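Local coordinates for NAD-dependent aldehyde dehydrogenase (Sinorhizobium meliloti, PDB 3U4J), which probably oxidises aldehydes to carboxylic acids with NAD or NADP as electron acceptor, working as a tetramer of the aldehyde dehydrogenase family, at residues 86-89 and 90-94; 99-102 and 103-106; 115-118 and 119-123; 174-177 and 178-182. One frame throughout, in Å; residues are numbered along the deposited sequence.

Contact 1 (86-89 and 90-94)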
loop_
_atom_site.group_PDB
_atom_site.type_symbol
_atom_site.label_atom_id
_atom_site.label_comp_id
_atom_site.label_asym_id
_atom_site.label_seq_id
_atom_site.Cartn_x
_atom_site.Cartn_y
_atom_site.Cartn_z
ATOM N N GLU A 86 18.271 -11.965 4.890
ATOM C CA GLU A 86 19.500 -12.626 4.454
ATOM C C GLU A 86 19.958 -12.132 3.081
ATOM O O GLU A 86 21.144 -11.873 2.847
ATOM C CB GLU A 86 19.321 -14.159 4.478
ATOM C CG GLU A 86 19.279 -14.706 5.911
ATOM C CD GLU A 86 18.979 -16.207 5.982
ATOM O OE1 GLU A 86 19.794 -16.914 6.576
ATOM O OE2 GLU A 86 17.946 -16.673 5.454
ATOM N N ARG A 87 19.008 -11.975 2.176
ATOM C CA ARG A 87 19.340 -11.492 0.837
ATOM C C ARG A 87 19.804 -10.055 0.920
ATOM O O ARG A 87 20.753 -9.683 0.266
ATOM C CB ARG A 87 18.150 -11.621 -0.111
ATOM C CG ARG A 87 17.873 -13.083 -0.571
ATOM C CD ARG A 87 16.860 -13.136 -1.770
ATOM N NE ARG A 87 15.515 -12.789 -1.299
ATOM C CZ ARG A 87 14.645 -13.650 -0.782
ATOM N NH1 ARG A 87 14.962 -14.941 -0.692
ATOM N NH2 ARG A 87 13.470 -13.215 -0.329
ATOM N N SER A 88 19.120 -9.266 1.754
ATOM C CA SER A 88 19.431 -7.850 1.951
ATOM C C SER A 88 20.877 -7.641 2.438
ATOM O O SER A 88 21.598 -6.789 1.912
ATOM C CB SER A 88 18.406 -7.255 2.939
ATOM O OG SER A 88 18.743 -5.933 3.309
ATOM N N ARG A 89 21.278 -8.387 3.461
ATOM C CA ARG A 89 22.645 -8.296 3.994
ATOM C C ARG A 89 23.701 -8.543 2.908
ATOM O O ARG A 89 24.697 -7.833 2.843
ATOM C CB ARG A 89 22.852 -9.251 5.173
ATOM C CG ARG A 89 22.013 -8.844 6.409
ATOM C CD ARG A 89 22.103 -9.802 7.630
ATOM N NE ARG A 89 21.002 -9.472 8.556
ATOM C CZ ARG A 89 20.032 -10.298 8.956
ATOM N NH1 ARG A 89 20.008 -11.578 8.572
ATOM N NH2 ARG A 89 19.075 -9.833 9.773
ATOM N N LEU A 90 23.478 -9.544 2.059
ATOM C CA LEU A 90 24.422 -9.832 0.993
ATOM C C LEU A 90 24.459 -8.707 -0.041
ATOM O O LEU A 90 25.525 -8.349 -0.533
ATOM C CB LEU A 90 24.083 -11.187 0.358
ATOM C CG LEU A 90 24.322 -12.336 1.375
ATOM C CD1 LEU A 90 23.629 -13.650 0.969
ATOM C CD2 LEU A 90 25.844 -12.535 1.611
HETATM N N MSE A 91 23.299 -8.164 -0.371
HETATM C CA MSE A 91 23.212 -7.034 -1.311
HETATM C C MSE A 91 23.841 -5.765 -0.750
HETATM O O MSE A 91 24.411 -4.974 -1.507
HETATM C CB MSE A 91 21.743 -6.762 -1.669
HETATM C CG MSE A 91 21.100 -7.933 -2.393
HETATM SE SE MSE A 91 19.165 -7.805 -2.477
HETATM C CE MSE A 91 19.011 -6.181 -3.583
ATOM N N PHE A 92 23.732 -5.539 0.562
ATOM C CA PHE A 92 24.431 -4.362 1.164
ATOM C C PHE A 92 25.949 -4.513 1.046
ATOM O O PHE A 92 26.686 -3.520 0.829
ATOM C CB PHE A 92 24.039 -4.162 2.637
ATOM C CG PHE A 92 22.758 -3.394 2.820
ATOM C CD1 PHE A 92 22.640 -2.069 2.353
ATOM C CD2 PHE A 92 21.671 -3.979 3.452
ATOM C CE1 PHE A 92 21.444 -1.353 2.520
ATOM C CE2 PHE A 92 20.466 -3.282 3.608
ATOM C CZ PHE A 92 20.351 -1.968 3.157
ATOM N N LYS A 93 26.427 -5.755 1.192
ATOM C CA LYS A 93 27.858 -6.037 1.015
ATOM C C LYS A 93 28.326 -5.698 -0.390
ATOM O O LYS A 93 29.421 -5.175 -0.557
ATOM C CB LYS A 93 28.214 -7.491 1.366
ATOM C CG LYS A 93 28.136 -7.801 2.865
ATOM C CD LYS A 93 28.407 -9.268 3.107
ATOM C CE LYS A 93 28.172 -9.631 4.534
ATOM N NZ LYS A 93 29.067 -10.761 4.915
ATOM N N VAL A 94 27.509 -6.010 -1.399
ATOM C CA VAL A 94 27.797 -5.572 -2.776
ATOM C C VAL A 94 27.849 -4.038 -2.875
ATOM O O VAL A 94 28.772 -3.486 -3.466
ATOM C CB VAL A 94 26.759 -6.106 -3.790
ATOM C CG1 VAL A 94 27.073 -5.624 -5.221
ATOM C CG2 VAL A 94 26.676 -7.641 -3.732
#

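Contact 2 (99-102 and 103-106)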
loop_
_atom_site.group_PDB
_atom_site.type_symbol
_atom_site.label_atom_id
_atom_site.label_comp_id
_atom_site.label_asym_id
_atom_site.label_seq_id
_atom_site.Cartn_x
_atom_site.Cartn_y
_atom_site.Cartn_z
ATOM N N LEU A 99 31.416 0.930 -3.637
ATOM C CA LEU A 99 32.130 2.068 -3.093
ATOM C C LEU A 99 33.608 1.824 -2.885
ATOM O O LEU A 99 34.422 2.667 -3.236
ATOM C CB LEU A 99 31.474 2.579 -1.805
ATOM C CG LEU A 99 30.116 3.262 -1.964
ATOM C CD1 LEU A 99 29.621 3.856 -0.609
ATOM C CD2 LEU A 99 30.143 4.361 -3.073
ATOM N N ALA A 100 33.963 0.672 -2.318
ATOM C CA ALA A 100 35.375 0.351 -2.094
ATOM C C ALA A 100 36.135 0.303 -3.448
ATOM O O ALA A 100 37.321 0.647 -3.526
ATOM C CB ALA A 100 35.510 -0.984 -1.333
ATOM N N ARG A 101 35.456 -0.108 -4.514
ATOM C CA ARG A 101 36.108 -0.186 -5.824
ATOM C C ARG A 101 35.687 0.959 -6.752
ATOM O O ARG A 101 35.730 0.819 -7.991
ATOM C CB ARG A 101 35.844 -1.536 -6.512
ATOM C CG ARG A 101 36.014 -2.788 -5.626
ATOM C CD ARG A 101 37.473 -3.053 -5.227
ATOM N NE ARG A 101 37.524 -4.298 -4.454
ATOM C CZ ARG A 101 37.847 -4.390 -3.161
ATOM N NH1 ARG A 101 38.198 -3.309 -2.463
ATOM N NH2 ARG A 101 37.844 -5.584 -2.565
ATOM N N GLN A 102 35.289 2.090 -6.170
ATOM C CA GLN A 102 34.682 3.150 -6.990
ATOM C C GLN A 102 35.604 3.663 -8.109
ATOM O O GLN A 102 35.158 3.795 -9.247
ATOM C CB GLN A 102 34.165 4.326 -6.151
ATOM C CG GLN A 102 33.491 5.436 -6.994
ATOM C CD GLN A 102 32.783 6.478 -6.118
ATOM O OE1 GLN A 102 32.938 6.494 -4.892
ATOM N NE2 GLN A 102 32.002 7.328 -6.735
ATOM N N GLU A 103 36.858 3.964 -7.781
ATOM C CA GLU A 103 37.785 4.542 -8.771
ATOM C C GLU A 103 38.132 3.549 -9.890
ATOM O O GLU A 103 38.184 3.930 -11.071
ATOM C CB GLU A 103 39.071 5.090 -8.096
ATOM C CG GLU A 103 38.837 6.397 -7.315
ATOM C CD GLU A 103 38.202 7.490 -8.183
ATOM O OE1 GLU A 103 38.741 7.818 -9.272
ATOM O OE2 GLU A 103 37.148 8.021 -7.770
ATOM N N GLU A 104 38.354 2.291 -9.503
ATOM C CA GLU A 104 38.547 1.186 -10.455
ATOM C C GLU A 104 37.358 1.102 -11.422
ATOM O O GLU A 104 37.539 1.007 -12.640
ATOM C CB GLU A 104 38.694 -0.168 -9.736
ATOM C CG GLU A 104 38.930 -1.372 -10.694
ATOM C CD GLU A 104 38.642 -2.769 -10.069
ATOM O OE1 GLU A 104 38.543 -2.899 -8.829
ATOM O OE2 GLU A 104 38.522 -3.753 -10.840
ATOM N N LEU A 105 36.145 1.097 -10.880
ATOM C CA LEU A 105 34.975 0.882 -11.733
ATOM C C LEU A 105 34.722 2.076 -12.655
ATOM O O LEU A 105 34.302 1.912 -13.805
ATOM C CB LEU A 105 33.733 0.553 -10.905
ATOM C CG LEU A 105 33.818 -0.734 -10.074
ATOM C CD1 LEU A 105 32.707 -0.719 -9.028
ATOM C CD2 LEU A 105 33.697 -1.957 -10.989
ATOM N N ALA A 106 35.003 3.272 -12.152
ATOM C CA ALA A 106 34.707 4.499 -12.894
ATOM C C ALA A 106 35.619 4.525 -14.105
ATOM O O ALA A 106 35.197 4.906 -15.222
ATOM C CB ALA A 106 34.947 5.749 -12.007
#

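Contact 3 (115-118 and 119-123)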
loop_
_atom_site.group_PDB
_atom_site.type_symbol
_atom_site.label_atom_id
_atom_site.label_comp_id
_atom_site.label_asym_id
_atom_site.label_seq_id
_atom_site.Cartn_x
_atom_site.Cartn_y
_atom_site.Cartn_z
ATOM N N LYS A 115 32.798 7.637 -21.602
ATOM C CA LYS A 115 32.091 8.474 -20.650
ATOM C C LYS A 115 33.117 9.309 -19.902
ATOM O O LYS A 115 34.142 8.779 -19.461
ATOM C CB LYS A 115 31.393 7.533 -19.657
ATOM C CG LYS A 115 30.258 8.065 -18.840
ATOM C CD LYS A 115 29.740 6.933 -17.919
ATOM C CE LYS A 115 28.860 5.932 -18.672
ATOM N NZ LYS A 115 27.531 6.511 -19.021
ATOM N N PRO A 116 32.864 10.623 -19.762
ATOM C CA PRO A 116 33.759 11.461 -18.961
ATOM C C PRO A 116 33.965 10.864 -17.560
ATOM O O PRO A 116 32.997 10.442 -16.929
ATOM C CB PRO A 116 32.992 12.777 -18.861
ATOM C CG PRO A 116 32.156 12.813 -20.089
ATOM C CD PRO A 116 31.730 11.382 -20.304
ATOM N N ILE A 117 35.213 10.850 -17.092
ATOM C CA ILE A 117 35.573 10.181 -15.831
ATOM C C ILE A 117 34.845 10.741 -14.585
ATOM O O ILE A 117 34.457 9.991 -13.679
ATOM C CB ILE A 117 37.099 10.104 -15.605
ATOM C CG1 ILE A 117 37.391 9.224 -14.373
ATOM C CG2 ILE A 117 37.732 11.508 -15.476
ATOM C CD1 ILE A 117 37.375 7.740 -14.672
ATOM N N ALA A 118 34.622 12.046 -14.573
ATOM C CA ALA A 118 33.888 12.655 -13.470
ATOM C C ALA A 118 32.435 12.186 -13.488
ATOM O O ALA A 118 31.869 11.930 -12.433
ATOM C CB ALA A 118 33.983 14.207 -13.529
ATOM N N GLN A 119 31.831 12.079 -14.674
ATOM C CA GLN A 119 30.481 11.528 -14.782
ATOM C C GLN A 119 30.471 10.041 -14.382
ATOM O O GLN A 119 29.599 9.598 -13.625
ATOM C CB GLN A 119 29.922 11.688 -16.191
ATOM C CG GLN A 119 28.569 11.013 -16.423
ATOM C CD GLN A 119 28.219 10.940 -17.897
ATOM O OE1 GLN A 119 28.734 11.725 -18.700
ATOM N NE2 GLN A 119 27.344 10.014 -18.261
ATOM N N ALA A 120 31.428 9.278 -14.907
ATOM C CA ALA A 120 31.517 7.851 -14.575
ATOM C C ALA A 120 31.616 7.677 -13.066
ATOM O O ALA A 120 30.914 6.863 -12.511
ATOM C CB ALA A 120 32.681 7.189 -15.272
ATOM N N ARG A 121 32.454 8.472 -12.412
ATOM C CA ARG A 121 32.650 8.351 -10.968
ATOM C C ARG A 121 31.329 8.586 -10.228
ATOM O O ARG A 121 30.987 7.816 -9.329
ATOM C CB ARG A 121 33.737 9.326 -10.491
ATOM C CG ARG A 121 34.046 9.296 -9.001
ATOM C CD ARG A 121 35.071 10.405 -8.610
ATOM N NE ARG A 121 36.354 10.164 -9.279
ATOM C CZ ARG A 121 36.848 10.879 -10.283
ATOM N NH1 ARG A 121 36.215 11.951 -10.749
ATOM N NH2 ARG A 121 38.012 10.534 -10.802
ATOM N N GLY A 122 30.593 9.631 -10.624
ATOM C CA GLY A 122 29.256 9.913 -10.043
ATOM C C GLY A 122 28.260 8.782 -10.288
ATOM O O GLY A 122 27.454 8.440 -9.405
ATOM N N GLU A 123 28.296 8.200 -11.483
ATOM C CA GLU A 123 27.453 7.025 -11.757
ATOM C C GLU A 123 27.717 5.796 -10.879
ATOM O O GLU A 123 26.773 5.120 -10.460
ATOM C CB GLU A 123 27.525 6.640 -13.226
ATOM C CG GLU A 123 26.782 7.602 -14.096
ATOM C CD GLU A 123 26.869 7.244 -15.579
ATOM O OE1 GLU A 123 27.229 6.079 -15.930
ATOM O OE2 GLU A 123 26.575 8.146 -16.397
#

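Contact 4 (174-177 and 178-182)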
loop_
_atom_site.group_PDB
_atom_site.type_symbol
_atom_site.label_atom_id
_atom_site.label_comp_id
_atom_site.label_asym_id
_atom_site.label_seq_id
_atom_site.Cartn_x
_atom_site.Cartn_y
_atom_site.Cartn_z
ATOM N N PRO A 174 26.135 1.095 -18.899
ATOM C CA PRO A 174 26.148 -0.333 -18.568
ATOM C C PRO A 174 26.011 -0.589 -17.081
ATOM O O PRO A 174 25.209 -1.447 -16.695
ATOM C CB PRO A 174 27.513 -0.812 -19.054
ATOM C CG PRO A 174 27.930 0.208 -20.078
ATOM C CD PRO A 174 27.396 1.518 -19.517
ATOM N N PHE A 175 26.746 0.150 -16.253
ATOM C CA PHE A 175 26.740 -0.165 -14.832
ATOM C C PHE A 175 25.405 0.240 -14.224
ATOM O O PHE A 175 24.837 -0.470 -13.368
ATOM C CB PHE A 175 27.927 0.485 -14.102
ATOM C CG PHE A 175 28.325 -0.233 -12.818
ATOM C CD1 PHE A 175 28.852 -1.529 -12.855
ATOM C CD2 PHE A 175 28.213 0.395 -11.581
ATOM C CE1 PHE A 175 29.261 -2.178 -11.697
ATOM C CE2 PHE A 175 28.606 -0.268 -10.379
ATOM C CZ PHE A 175 29.128 -1.527 -10.440
ATOM N N ILE A 176 24.910 1.400 -14.661
ATOM C CA ILE A 176 23.639 1.912 -14.157
ATOM C C ILE A 176 22.506 0.959 -14.428
ATOM O O ILE A 176 21.726 0.629 -13.522
ATOM C CB ILE A 176 23.316 3.316 -14.735
ATOM C CG1 ILE A 176 24.215 4.370 -14.064
ATOM C CG2 ILE A 176 21.834 3.632 -14.574
ATOM C CD1 ILE A 176 23.618 5.005 -12.813
ATOM N N ILE A 177 22.400 0.505 -15.673
ATOM C CA ILE A 177 21.266 -0.324 -16.049
ATOM C C ILE A 177 21.339 -1.677 -15.347
ATOM O O ILE A 177 20.314 -2.197 -14.904
ATOM C CB ILE A 177 21.067 -0.370 -17.601
ATOM C CG1 ILE A 177 20.638 1.062 -18.036
ATOM C CG2 ILE A 177 19.923 -1.315 -17.992
ATOM C CD1 ILE A 177 20.914 1.412 -19.455
ATOM N N ALA A 178 22.539 -2.234 -15.219
ATOM C CA ALA A 178 22.680 -3.478 -14.437
ATOM C C ALA A 178 22.157 -3.248 -13.001
ATOM O O ALA A 178 21.390 -4.076 -12.453
ATOM C CB ALA A 178 24.119 -3.913 -14.414
ATOM N N SER A 179 22.550 -2.102 -12.432
ATOM C CA SER A 179 22.212 -1.741 -11.072
ATOM C C SER A 179 20.740 -1.329 -10.879
ATOM O O SER A 179 20.240 -1.363 -9.755
ATOM C CB SER A 179 23.154 -0.646 -10.564
ATOM O OG SER A 179 24.477 -1.136 -10.450
ATOM N N GLU A 180 20.053 -0.942 -11.961
ATOM C CA GLU A 180 18.587 -0.704 -11.919
ATOM C C GLU A 180 17.779 -1.992 -12.115
ATOM O O GLU A 180 16.565 -1.981 -11.979
ATOM C CB GLU A 180 18.131 0.248 -13.033
ATOM C CG GLU A 180 18.664 1.653 -13.026
ATOM C CD GLU A 180 18.187 2.437 -14.273
ATOM O OE1 GLU A 180 17.650 1.822 -15.243
ATOM O OE2 GLU A 180 18.371 3.674 -14.286
ATOM N N ARG A 181 18.428 -3.085 -12.497
ATOM C CA ARG A 181 17.696 -4.335 -12.834
ATOM C C ARG A 181 18.072 -5.480 -11.894
ATOM O O ARG A 181 17.206 -6.053 -11.251
ATOM C CB ARG A 181 17.987 -4.789 -14.274
ATOM C CG ARG A 181 17.656 -3.740 -15.358
ATOM C CD ARG A 181 16.144 -3.542 -15.582
ATOM N NE ARG A 181 15.981 -2.608 -16.698
ATOM C CZ ARG A 181 16.116 -1.291 -16.610
ATOM N NH1 ARG A 181 16.322 -0.701 -15.433
ATOM N NH2 ARG A 181 16.041 -0.550 -17.710
ATOM N N VAL A 182 19.357 -5.825 -11.848
ATOM C CA VAL A 182 19.818 -6.973 -11.060
ATOM C C VAL A 182 19.349 -6.930 -9.589
ATOM O O VAL A 182 18.797 -7.909 -9.102
ATOM C CB VAL A 182 21.364 -7.193 -11.179
ATOM C CG1 VAL A 182 21.878 -8.268 -10.184
ATOM C CG2 VAL A 182 21.762 -7.554 -12.635
#

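Contact 1 (86-89 and 90-94)
Ser88 and Phe92 meet one helical turn apart on helix 84-100, and here the packing is close. The hydroxyl oxygen OG of Ser88 lies 3.2 Å from CE2 of Phe92, approaching the ring obliquely, while Phe92 CD2 rests 3.2 Å from the carbonyl O of Ser88. That same O accepts the backbone N of Phe92 at 2.8 Å. The hydroxyl swings away from its own N (chi1 173°) and hydrogen-bonds to Ala135 O on helix 117-138. Beside it, the selenomethionine Met91 lays CG against Arg87 O at 3.2 Å and carries SE on past the same carbonyl.

The solvent side is looser. Leu90 N makes a weak bond of 3.4 Å to Glu86 O, exposed Glu86 turns its OE2 back to Ser83 N, and exposed Lys93 brings CG to 3.4 Å from Arg89 O.

At the subunit interface, Arg89 forms a salt bridge with Asp129 of the second subunit, and Phe92 meets Phe92 of that subunit. Replacing Phe92 by alanine is likely to open a gap beside Ser88 and leave the second subunit's phenylalanine without its ring partner. Met91 and Phe92 face helix 117-138, whereas Val94 also packs on helix 202-214.

Contact 2 (99-102 and 103-106)
Gln102 O accepts the backbone N of Ala106 at 3.0 Å, with the methyl CB of Ala106 3.4 Å from the same oxygen. Gln102 and Arg101 are the residues most covered by this contact. Extended from CB onward, with CG opposite the backbone N (chi1 -179°), the Gln102 side chain leaves residues 103-106, and its NE2 hydrogen-bonds to Arg121 O.

Arg101 is where the chain passes from one helix to the next: helix 84-100 ends just before it, and it occupies the N-cap position of helix 102-113. Its carbonyl O receives Leu105 N at 2.9 Å, nearly in line with the C=O bond. The Leu105 side chain folds over that acceptor, CG coming to 3.2 Å from Arg101 O and CD1 to 4.1 Å from Arg101 CB.

Alongside, Arg101 and Glu104 point the same way, their flat ends 19° from parallel. Glu104 OE1 rests 3.8 Å from Arg101 CD, but NE of Arg101 stays 4.7 Å from that oxygen. The charges pair elsewhere: Arg101 NH2 with Glu213, Glu104 OE2 with Arg206. Glu103, the third large contributor, sends OE2 to Arg121 NE.

Contact 3 (115-118 and 119-123)
Lys115 and Glu123 bridge the first turns of helix 117-138, whose N-cap position is held by Pro116. Backbone bonds start the helix: Ala120 N reaches Pro116 O at 2.8 Å, and Arg121 N reaches Ile117 O at the same length.

The ionic part is a salt bridge made from opposite directions. Lys115 runs out straight and then bends twice (chi3 -78°, chi4 -72°), which brings NZ to 3.2 Å from Glu123 OE2 on its syn lone pair, with a weak bond to OE1. NZ also donates to Asn172 O outside the helix. Glu123 OE2 is gripped a second time, by Gln119 NE2 at 2.7 Å, almost straight and in the amide plane, so the carboxylate is held against turning. A leucine at the Glu123 position would probably leave the ammonium of Lys115 without its counter-charge and the Gln119 amide free to turn.

Packing fills in the rest. The amide of Gln119 crosses the Lys115 chain at about a right angle, and Lys115 CD sits 4.0 Å from Ala120 CB. On another side of the helix Arg121, besides its Glu103 partner, is bridged to Glu339, while Ile117 O lies over one face of the Arg121 guanidinium, 3.9 Å above the plane and offset toward the rim.

Contact 4 (174-177 and 178-182)
Helix 174-187 is the crossover of a beta-alpha-beta unit between the parallel strands 153-168 and 191-195, and its first turns are tied by Phe175 and Ser179. The carbonyl O of Phe175 is gripped twice by Ser179, by the backbone N and by the hydroxyl OG, each at 3.0 Å and from opposite faces of the carbonyl plane. Ser179 OG stands beside its own backbone N (chi1 -66°), which turns it back toward the preceding turn; it also lies over one face of the Phe175 ring, toward the rim, and takes part in a weak bond with Trp131 NE1.

The helix lies deep within the chain, in contact with helices 117-138, 202-214 and 102-113: Phe175 touches Ile124 and Leu207, and Leu207 also meets Ala178 and Ser179.

Farther along, Ile176 CG2 rests 3.5 Å from Glu180 OE2, the two side chains crossing at a slant. Glu180 N bonds to Ile176 O at 2.8 Å and more weakly to Ile177 O. Arg181 lies alongside Ile177, pointing the same way, and Ile177 CG2 sits 3.9 Å above one face of the Arg181 guanidinium, offset toward the rim, while Arg181 CG lies 3.1 Å from Ile177 O. Arg181 NH1 bridges to Glu180 OE1 at 2.9 Å, meeting OE1 on its anti side, somewhat out of the carboxylate plane, and NH2 hydrogen-bonds to Thr247 OG1.

Contact 4 is the most buried of the four, its centre about 7 Å from that of the chain; contact 1 lies about 23 Å out and is the one that meets other subunits. Contacts 1 and 2 share helix 84-100, their nearest atoms about 5 Å apart. Contacts 2 and 3 sit on successive helices, joined by a salt bridge and by packing of Ala106 on Ala120. Contact 2 meets contact 4 by apolar packing, Leu105 on Phe175, while contact 3 meets it through the carboxylate of Glu123 against Ile176. Charge is handled differently too: contacts 3 and 4 contain local salt bridges, whereas most charged ends in contacts 1 and 2 have their partners outside the segments.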